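Local coordinates for protein enoyl-CoA hydratase (Mycobacterium avium, PDB 3OC7) that probably catalyses the reversible addition of water to the double bond of enoyl-CoA thioesters in fatty acid metabolism, as a member of the crotonase family, at residues 22-33 and 59-70; 101-111 and 219-230. All blocks are in the same frame, centred on the assembly; numbering follows the deposited sequence. Where two conformers were deposited one is given.

Interaction 1: 22-33 and 59-70; sequences ARLTLNSPHNRN and VVLAHTGGTFCA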
# COMPACT_ATOMS: atom_id res chain seq x y z
N ALA A 22 10.26 12.54 26.33
CA ALA A 22 9.41 13.69 26.69
C ALA A 22 7.93 13.40 26.37
O ALA A 22 7.63 12.88 25.29
CB ALA A 22 9.88 14.97 25.97
N ARG A 23 7.02 13.72 27.29
CA ARG A 23 5.56 13.55 27.11
C ARG A 23 4.88 14.91 26.91
O ARG A 23 5.02 15.79 27.78
CB ARG A 23 4.95 12.79 28.29
CG ARG A 23 3.45 12.45 28.19
CD ARG A 23 2.98 11.61 29.38
NE ARG A 23 3.29 10.19 29.19
CZ ARG A 23 2.39 9.23 28.95
NH1 ARG A 23 1.10 9.52 28.89
NH2 ARG A 23 2.79 7.98 28.77
N LEU A 24 4.20 15.09 25.77
CA LEU A 24 3.38 16.28 25.48
C LEU A 24 1.90 15.91 25.60
O LEU A 24 1.40 15.09 24.80
CB LEU A 24 3.68 16.82 24.06
CG LEU A 24 5.13 17.17 23.69
CD1 LEU A 24 5.27 17.63 22.24
CD2 LEU A 24 5.75 18.22 24.63
N THR A 25 1.20 16.48 26.58
CA THR A 25 -0.21 16.11 26.83
C THR A 25 -1.18 17.22 26.43
O THR A 25 -1.14 18.33 26.99
CB THR A 25 -0.48 15.73 28.34
OG1 THR A 25 0.49 14.76 28.78
CG2 THR A 25 -1.93 15.20 28.58
N LEU A 26 -2.07 16.92 25.48
CA LEU A 26 -3.18 17.84 25.13
C LEU A 26 -4.15 17.95 26.33
O LEU A 26 -4.68 16.93 26.79
CB LEU A 26 -3.93 17.37 23.86
CG LEU A 26 -3.14 17.08 22.58
CD1 LEU A 26 -4.02 16.43 21.52
CD2 LEU A 26 -2.49 18.33 22.04
N ASN A 27 -4.37 19.17 26.83
CA ASN A 27 -5.13 19.42 28.09
C ASN A 27 -6.02 20.68 28.02
O ASN A 27 -5.80 21.68 28.74
CB ASN A 27 -4.15 19.47 29.29
CG ASN A 27 -4.86 19.48 30.65
OD1 ASN A 27 -5.93 18.87 30.85
ND2 ASN A 27 -4.24 20.14 31.62
N SER A 28 -7.00 20.63 27.12
CA SER A 28 -7.92 21.73 26.84
C SER A 28 -9.38 21.20 26.98
O SER A 28 -10.11 21.13 25.99
CB SER A 28 -7.63 22.32 25.42
OG SER A 28 -8.46 23.42 25.08
N PRO A 29 -9.80 20.82 28.21
CA PRO A 29 -11.12 20.17 28.38
C PRO A 29 -12.37 20.99 27.98
O PRO A 29 -13.37 20.39 27.54
CB PRO A 29 -11.16 19.83 29.88
CG PRO A 29 -10.17 20.74 30.52
CD PRO A 29 -9.08 20.92 29.49
N HIS A 30 -12.30 22.32 28.07
CA HIS A 30 -13.43 23.21 27.73
C HIS A 30 -13.95 23.06 26.29
O HIS A 30 -15.15 23.24 26.04
CB HIS A 30 -13.14 24.69 28.08
CG HIS A 30 -12.19 25.38 27.14
ND1 HIS A 30 -10.84 25.08 27.08
CD2 HIS A 30 -12.38 26.38 26.26
CE1 HIS A 30 -10.26 25.86 26.19
NE2 HIS A 30 -11.17 26.66 25.67
N ASN A 31 -13.07 22.71 25.35
CA ASN A 31 -13.49 22.49 23.97
C ASN A 31 -13.09 21.12 23.38
O ASN A 31 -12.91 20.99 22.16
CB ASN A 31 -13.05 23.65 23.05
CG ASN A 31 -11.54 23.88 23.06
OD1 ASN A 31 -11.05 24.93 22.61
ND2 ASN A 31 -10.79 22.89 23.55
N ARG A 32 -12.97 20.11 24.24
CA ARG A 32 -12.61 18.74 23.82
C ARG A 32 -11.29 18.65 23.05
O ARG A 32 -11.19 17.93 22.04
CB ARG A 32 -13.77 18.08 23.03
CG ARG A 32 -15.06 17.88 23.83
CD ARG A 32 -16.25 17.41 22.97
NE ARG A 32 -16.10 16.04 22.47
CZ ARG A 32 -16.18 15.67 21.19
NH1 ARG A 32 -16.45 16.57 20.25
NH2 ARG A 32 -16.03 14.40 20.86
N ASN A 33 -10.27 19.38 23.52
CA ASN A 33 -8.94 19.40 22.90
C ASN A 33 -8.94 19.89 21.44
O ASN A 33 -8.21 19.36 20.58
CB ASN A 33 -8.24 18.02 23.04
CG ASN A 33 -7.97 17.63 24.51
OD1 ASN A 33 -7.77 18.48 25.38
ND2 ASN A 33 -7.92 16.32 24.77
N VAL A 59 9.46 11.09 21.63
CA VAL A 59 8.31 11.85 22.17
C VAL A 59 7.00 11.04 22.20
O VAL A 59 6.72 10.32 21.22
CB VAL A 59 8.03 13.11 21.28
CG1 VAL A 59 6.73 13.85 21.69
CG2 VAL A 59 9.21 14.06 21.31
N VAL A 60 6.21 11.14 23.28
CA VAL A 60 4.83 10.62 23.32
C VAL A 60 3.82 11.78 23.28
O VAL A 60 3.93 12.72 24.08
CB VAL A 60 4.57 9.74 24.59
CG1 VAL A 60 3.08 9.29 24.70
CG2 VAL A 60 5.54 8.53 24.63
N LEU A 61 2.86 11.72 22.33
CA LEU A 61 1.76 12.69 22.24
C LEU A 61 0.50 12.06 22.87
O LEU A 61 -0.12 11.17 22.25
CB LEU A 61 1.52 13.11 20.78
CG LEU A 61 0.41 14.13 20.45
CD1 LEU A 61 0.60 15.50 21.16
CD2 LEU A 61 0.26 14.33 18.92
N ALA A 62 0.13 12.54 24.07
CA ALA A 62 -0.96 11.99 24.92
C ALA A 62 -2.12 13.00 25.07
O ALA A 62 -2.05 14.12 24.53
CB ALA A 62 -0.39 11.58 26.29
N HIS A 63 -3.19 12.61 25.79
CA HIS A 63 -4.35 13.52 26.04
C HIS A 63 -5.01 13.26 27.40
O HIS A 63 -4.91 12.14 27.94
CB HIS A 63 -5.40 13.44 24.90
CG HIS A 63 -6.17 12.15 24.86
ND1 HIS A 63 -7.45 12.01 25.36
CD2 HIS A 63 -5.84 10.94 24.35
CE1 HIS A 63 -7.87 10.77 25.17
NE2 HIS A 63 -6.90 10.09 24.56
N THR A 64 -5.65 14.30 27.94
CA THR A 64 -6.63 14.15 29.04
C THR A 64 -8.04 14.06 28.44
O THR A 64 -8.25 14.38 27.26
CB THR A 64 -6.56 15.32 30.08
OG1 THR A 64 -6.89 16.56 29.46
CG2 THR A 64 -5.18 15.41 30.74
N GLY A 65 -9.00 13.63 29.25
CA GLY A 65 -10.41 13.55 28.84
C GLY A 65 -10.82 12.42 27.89
O GLY A 65 -9.98 11.61 27.49
N GLY A 66 -12.10 12.39 27.51
CA GLY A 66 -12.67 11.32 26.68
C GLY A 66 -12.54 11.49 25.18
O GLY A 66 -12.95 10.60 24.41
N THR A 67 -11.99 12.64 24.75
CA THR A 67 -11.74 12.96 23.33
C THR A 67 -10.24 13.26 23.13
O THR A 67 -9.66 14.13 23.81
CB THR A 67 -12.64 14.16 22.86
OG1 THR A 67 -14.02 13.79 22.91
CG2 THR A 67 -12.31 14.63 21.42
N PHE A 68 -9.61 12.55 22.18
CA PHE A 68 -8.21 12.85 21.78
C PHE A 68 -8.13 14.25 21.15
O PHE A 68 -7.36 15.11 21.64
CB PHE A 68 -7.64 11.76 20.83
CG PHE A 68 -6.27 12.10 20.22
CD1 PHE A 68 -6.18 12.55 18.90
CD2 PHE A 68 -5.09 11.96 20.95
CE1 PHE A 68 -4.95 12.88 18.31
CE2 PHE A 68 -3.83 12.27 20.37
CZ PHE A 68 -3.78 12.74 19.04
N CYS A 69 -8.93 14.47 20.10
CA CYS A 69 -9.04 15.76 19.37
C CYS A 69 -10.20 15.71 18.38
O CYS A 69 -10.26 14.82 17.54
CB CYS A 69 -7.73 16.10 18.62
SG CYS A 69 -7.74 17.66 17.63
N ALA A 70 -11.10 16.70 18.45
CA ALA A 70 -12.30 16.68 17.59
C ALA A 70 -12.26 17.69 16.44
O ALA A 70 -13.27 17.88 15.74
CB ALA A 70 -13.56 16.86 18.40
O HOH W 1 -12.00 18.97 19.88
O HOH W 2 -9.23 17.54 27.70
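Asn-33 grips the turn between strands 59-63 and 67-69, while Leu-26 and its neighbours pair with strand 59-63 itself. Strands 22-26 and 59-63 run parallel. Five backbone bonds join them, from Val-60 N to Ala-22 O at one end to Thr-64 N to Leu-26 O (3.0 Å) at the other.

Asn-33 can be followed outward. Asn-33 CB lies 3.3 Å from Phe-68 O. CG stands beside the backbone N (chi1 -63°), which turns the amide toward the carbonyls of Thr-64 and Thr-67. Asn-33 ND2 gives hydrogen bonds to Thr-67 O at 3.0 Å and to Thr-64 O at 3.2 Å. Thr-64 O lies in the amide plane, Thr-67 O is tilted from it. Asn-33 OD1 accepts from Ser-28 N at 2.9 Å. Both ends of the amide are thus held, and its rotation is fixed. Thr-64 O is gripped a second time by His-63 ND1, from the opposite face of its carbonyl plane. His-63 NE2 bonds to Asp-116 N.

Thr-64 OG1 donates to Asn-27 OD1 at 2.9 Å. Farther out, Arg-32 NE and NH2 make weak bonds to Thr-67 OG1. Thr-67 CG2 lies over one face of that guanidinium. Leu-26 CD1 sits over a face of the Phe-68 ring, 4.3 Å from Phe-68 CE2.

The strands belong to a beta-alpha-beta unit whose connecting helix is 37-52. Leu-24 packs on Leu-47 of that helix and Ala-22 on Ala-50. On the other face of the sheet, Val-60 meets helix 196-208. Strand 9-12 flanks strand 22-26, and strand 111-115 flanks strand 59-63 on its other side.

Interaction 2: 101-111 and 219-230; sequences MRAIVESRLPV and KALTTAAVLERF. With EDO (1,2-ethanediol), chain B; EDO (1,2-ethanediol), chain C.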
# COMPACT_ATOMS: atom_id res chain seq x y z
N MET A 101 1.40 19.60 11.17
CA MET A 101 1.71 18.24 10.68
C MET A 101 3.14 18.12 10.16
O MET A 101 3.87 17.16 10.49
CB MET A 101 0.70 17.80 9.60
CG MET A 101 -0.77 17.62 10.11
SD MET A 101 -1.85 16.85 8.85
CE MET A 101 -1.66 18.04 7.48
N ARG A 102 3.57 19.11 9.38
CA ARG A 102 4.93 19.14 8.82
C ARG A 102 6.05 19.20 9.91
O ARG A 102 7.10 18.55 9.75
CB ARG A 102 5.10 20.26 7.77
CG ARG A 102 6.39 20.14 6.94
CD ARG A 102 6.47 21.04 5.69
NE ARG A 102 7.63 20.66 4.87
CZ ARG A 102 7.73 20.74 3.55
NH1 ARG A 102 6.72 21.23 2.81
NH2 ARG A 102 8.85 20.35 2.96
N ALA A 103 5.81 19.94 11.00
CA ALA A 103 6.76 20.00 12.13
C ALA A 103 6.98 18.62 12.78
O ALA A 103 8.11 18.23 13.10
CB ALA A 103 6.32 21.03 13.19
N ILE A 104 5.89 17.85 12.94
CA ILE A 104 5.97 16.48 13.48
C ILE A 104 6.78 15.59 12.51
O ILE A 104 7.71 14.87 12.92
CB ILE A 104 4.54 15.89 13.76
CG1 ILE A 104 3.82 16.65 14.89
CG2 ILE A 104 4.61 14.37 14.08
CD1 ILE A 104 2.35 16.33 15.01
N VAL A 105 6.44 15.64 11.21
CA VAL A 105 7.11 14.81 10.19
C VAL A 105 8.62 15.13 10.02
O VAL A 105 9.43 14.20 9.81
CB VAL A 105 6.33 14.87 8.83
CG1 VAL A 105 7.04 14.04 7.75
CG2 VAL A 105 4.92 14.33 8.98
N GLU A 106 9.01 16.41 10.16
CA GLU A 106 10.42 16.86 9.99
C GLU A 106 11.34 16.59 11.20
O GLU A 106 12.57 16.70 11.07
CB GLU A 106 10.49 18.37 9.61
CG GLU A 106 10.05 18.67 8.17
CD GLU A 106 10.08 20.18 7.81
OE1 GLU A 106 10.03 21.01 8.73
OE2 GLU A 106 10.13 20.52 6.61
N SER A 107 10.77 16.32 12.38
CA SER A 107 11.56 16.22 13.63
C SER A 107 12.64 15.11 13.59
O SER A 107 12.41 14.04 13.03
CB SER A 107 10.62 15.97 14.82
OG SER A 107 11.32 15.90 16.08
N ARG A 108 13.81 15.36 14.21
CA ARG A 108 14.84 14.31 14.44
C ARG A 108 14.33 13.15 15.30
O ARG A 108 14.90 12.06 15.28
CB ARG A 108 16.14 14.90 15.07
CG ARG A 108 16.05 15.18 16.59
CD ARG A 108 17.39 15.63 17.25
NE ARG A 108 17.25 15.89 18.70
CZ ARG A 108 17.38 14.98 19.66
NH1 ARG A 108 17.61 13.70 19.36
NH2 ARG A 108 17.25 15.34 20.94
N LEU A 109 13.27 13.43 16.07
CA LEU A 109 12.71 12.49 17.07
C LEU A 109 11.53 11.66 16.52
O LEU A 109 10.60 12.23 15.93
CB LEU A 109 12.20 13.27 18.30
CG LEU A 109 13.19 14.11 19.11
CD1 LEU A 109 12.47 15.04 20.08
CD2 LEU A 109 14.17 13.21 19.84
N PRO A 110 11.56 10.32 16.73
CA PRO A 110 10.31 9.54 16.58
C PRO A 110 9.19 10.07 17.50
O PRO A 110 9.45 10.38 18.70
CB PRO A 110 10.74 8.11 16.99
CG PRO A 110 12.26 8.06 16.73
CD PRO A 110 12.70 9.47 17.15
N VAL A 111 7.96 10.20 16.96
CA VAL A 111 6.77 10.68 17.71
C VAL A 111 5.67 9.59 17.73
O VAL A 111 5.24 9.10 16.65
CB VAL A 111 6.21 12.02 17.13
CG1 VAL A 111 5.08 12.55 18.02
CG2 VAL A 111 7.30 13.08 16.97
N LYS A 219 14.27 7.27 10.53
CA LYS A 219 13.01 8.03 10.32
C LYS A 219 12.96 8.75 8.94
O LYS A 219 11.96 8.64 8.20
CB LYS A 219 12.76 9.02 11.46
CG LYS A 219 11.55 9.96 11.25
CD LYS A 219 11.09 10.73 12.50
CE LYS A 219 10.08 11.81 12.12
NZ LYS A 219 9.32 12.35 13.30
N ALA A 220 14.03 9.49 8.59
CA ALA A 220 14.07 10.25 7.34
C ALA A 220 13.86 9.38 6.08
O ALA A 220 13.24 9.81 5.09
CB ALA A 220 15.36 11.07 7.24
N LEU A 221 14.34 8.13 6.11
CA LEU A 221 14.08 7.22 4.98
C LEU A 221 12.56 7.02 4.72
O LEU A 221 12.10 6.99 3.56
CB LEU A 221 14.78 5.86 5.17
CG LEU A 221 16.32 5.86 5.19
CD1 LEU A 221 16.82 4.60 5.87
CD2 LEU A 221 16.88 5.97 3.77
N THR A 222 11.80 6.93 5.82
CA THR A 222 10.34 6.68 5.79
C THR A 222 9.48 7.93 5.55
O THR A 222 8.30 7.80 5.17
CB THR A 222 9.82 5.92 7.07
OG1 THR A 222 9.80 6.80 8.22
CG2 THR A 222 10.67 4.65 7.36
N THR A 223 10.05 9.13 5.73
CA THR A 223 9.29 10.40 5.57
C THR A 223 9.53 11.17 4.26
O THR A 223 8.78 12.11 3.97
CB THR A 223 9.59 11.41 6.73
OG1 THR A 223 10.99 11.74 6.72
CG2 THR A 223 9.17 10.85 8.10
N ALA A 224 10.54 10.76 3.48
CA ALA A 224 10.90 11.47 2.24
C ALA A 224 9.73 11.63 1.26
O ALA A 224 9.48 12.74 0.76
CB ALA A 224 12.10 10.78 1.55
N ALA A 225 8.99 10.55 1.02
CA ALA A 225 7.83 10.59 0.10
C ALA A 225 6.67 11.47 0.62
O ALA A 225 5.99 12.16 -0.17
CB ALA A 225 7.32 9.18 -0.23
N VAL A 226 6.45 11.45 1.93
CA VAL A 226 5.44 12.31 2.58
C VAL A 226 5.76 13.81 2.41
O VAL A 226 4.88 14.60 2.02
CB VAL A 226 5.24 11.93 4.09
CG1 VAL A 226 4.23 12.86 4.78
CG2 VAL A 226 4.77 10.47 4.23
N LEU A 227 7.02 14.20 2.65
CA LEU A 227 7.40 15.61 2.50
C LEU A 227 7.29 16.12 1.04
O LEU A 227 6.95 17.30 0.80
CB LEU A 227 8.79 15.84 3.11
CG LEU A 227 8.85 15.65 4.64
CD1 LEU A 227 10.29 15.57 5.17
CD2 LEU A 227 8.05 16.75 5.34
N GLU A 228 7.54 15.23 0.07
CA GLU A 228 7.36 15.55 -1.36
C GLU A 228 5.91 15.88 -1.69
O GLU A 228 5.65 16.80 -2.51
CB GLU A 228 7.83 14.40 -2.26
CG GLU A 228 9.33 14.16 -2.28
CD GLU A 228 9.70 12.90 -3.05
OE1 GLU A 228 9.23 12.73 -4.20
OE2 GLU A 228 10.46 12.07 -2.51
N ARG A 229 4.97 15.17 -1.06
CA ARG A 229 3.52 15.40 -1.24
C ARG A 229 3.10 16.78 -0.68
O ARG A 229 2.33 17.50 -1.33
CB ARG A 229 2.70 14.24 -0.63
CG ARG A 229 1.18 14.34 -0.84
CD ARG A 229 0.39 13.25 -0.08
NE ARG A 229 0.62 11.91 -0.62
CZ ARG A 229 -0.20 11.27 -1.46
NH1 ARG A 229 -1.32 11.83 -1.88
NH2 ARG A 229 0.12 10.04 -1.87
N PHE A 230 3.61 17.14 0.50
CA PHE A 230 3.42 18.49 1.07
C PHE A 230 3.92 19.57 0.08
O PHE A 230 3.21 20.56 -0.19
CB PHE A 230 4.16 18.66 2.42
CG PHE A 230 3.42 18.15 3.66
CD1 PHE A 230 3.30 16.78 3.92
CD2 PHE A 230 2.90 19.06 4.61
CE1 PHE A 230 2.65 16.32 5.09
CE2 PHE A 230 2.25 18.62 5.79
CZ PHE A 230 2.13 17.24 6.04
C1 EDO B . 14.41 5.89 -0.61
O1 EDO B . 13.93 5.28 -1.81
C2 EDO B . 13.32 6.74 0.03
O2 EDO B . 13.87 7.33 1.22
C1 EDO C . -3.59 14.99 -2.25
O1 EDO C . -2.26 14.72 -1.81
C2 EDO C . -4.01 13.99 -3.32
O2 EDO C . -5.35 14.33 -3.72
O HOH W 3 11.95 13.45 8.82
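Lys-219 reaches from helix 219-230 to the end of helix 101-106 and the turn beyond it. The two helix segments run nearly antiparallel, at 154°, with their axes 10.7 Å apart.

The direct hydrogen bonds across the contact come from the Lys-219 ammonium. The Lys-219 side chain is extended beyond CG, with CG anti to the backbone N (chi1 174°), and this carries NZ into the turn. Lys-219 NZ donates to Ile-104 O at 3.0 Å and to Leu-109 O at 2.9 Å. It also makes a salt bridge to Asp-131, which takes the N-H of Val-111 as well. Lys-219 CE passes 3.4 Å from Ser-107 O. Ser-107 OG accepts from Leu-109 N, an ST turn. A water links Val-105 O to Thr-223 OG1.

The apolar part lies along the helices. Val-105 CG1 rests against both Thr-223 CB and Leu-227 CD2, 3.8 Å from each. The Phe-230 ring receives Met-101 CB at its edge, 3.9 Å from Phe-230 CZ.

The charged part lies on the partly exposed side. Arg-102 lies along Phe-230, running the opposite way, with Arg-102 NH1 3.6 Å from Phe-230 CB. Its guanidinium is turned 68° from the ring. Arg-102 NE forms a salt bridge with Glu-106 OE2, one turn on in the same helix, from above the carboxylate plane. Arg-102 NH2 forms another with Asp-231, just past 219-230 on the other helix.

Two backbone carbonyls and one carboxylate therefore surround a buried ammonium. They probably favour its charged form, with Asp-131 as the counter-charge. The lysine ties helix 212-245 to the turn leading into strand 111-115.

Overall arrangement
The two contacts lie on opposite sides of the chain's centre, about 22 Å apart between centres. Interaction 1 joins neighbouring strands through backbone pairing and an asparagine amide; its strand pairing is largely buried, its far loop around Arg-32 exposed. Interaction 2 joins two helices through apolar side chains and a lysine ammonium. It is buried at Lys-219 and Phe-230 but partly exposed at Arg-102, which carries its salt bridges. Helix 37-52 touches both. They meet where Val-59 N probably bonds to Pro-110 O, at 3.0 Å. No other chain touches interaction 1. In interaction 2, Leu-173 of the second subunit packs on Pro-110 and Lys-219, so part of it belongs to a subunit interface.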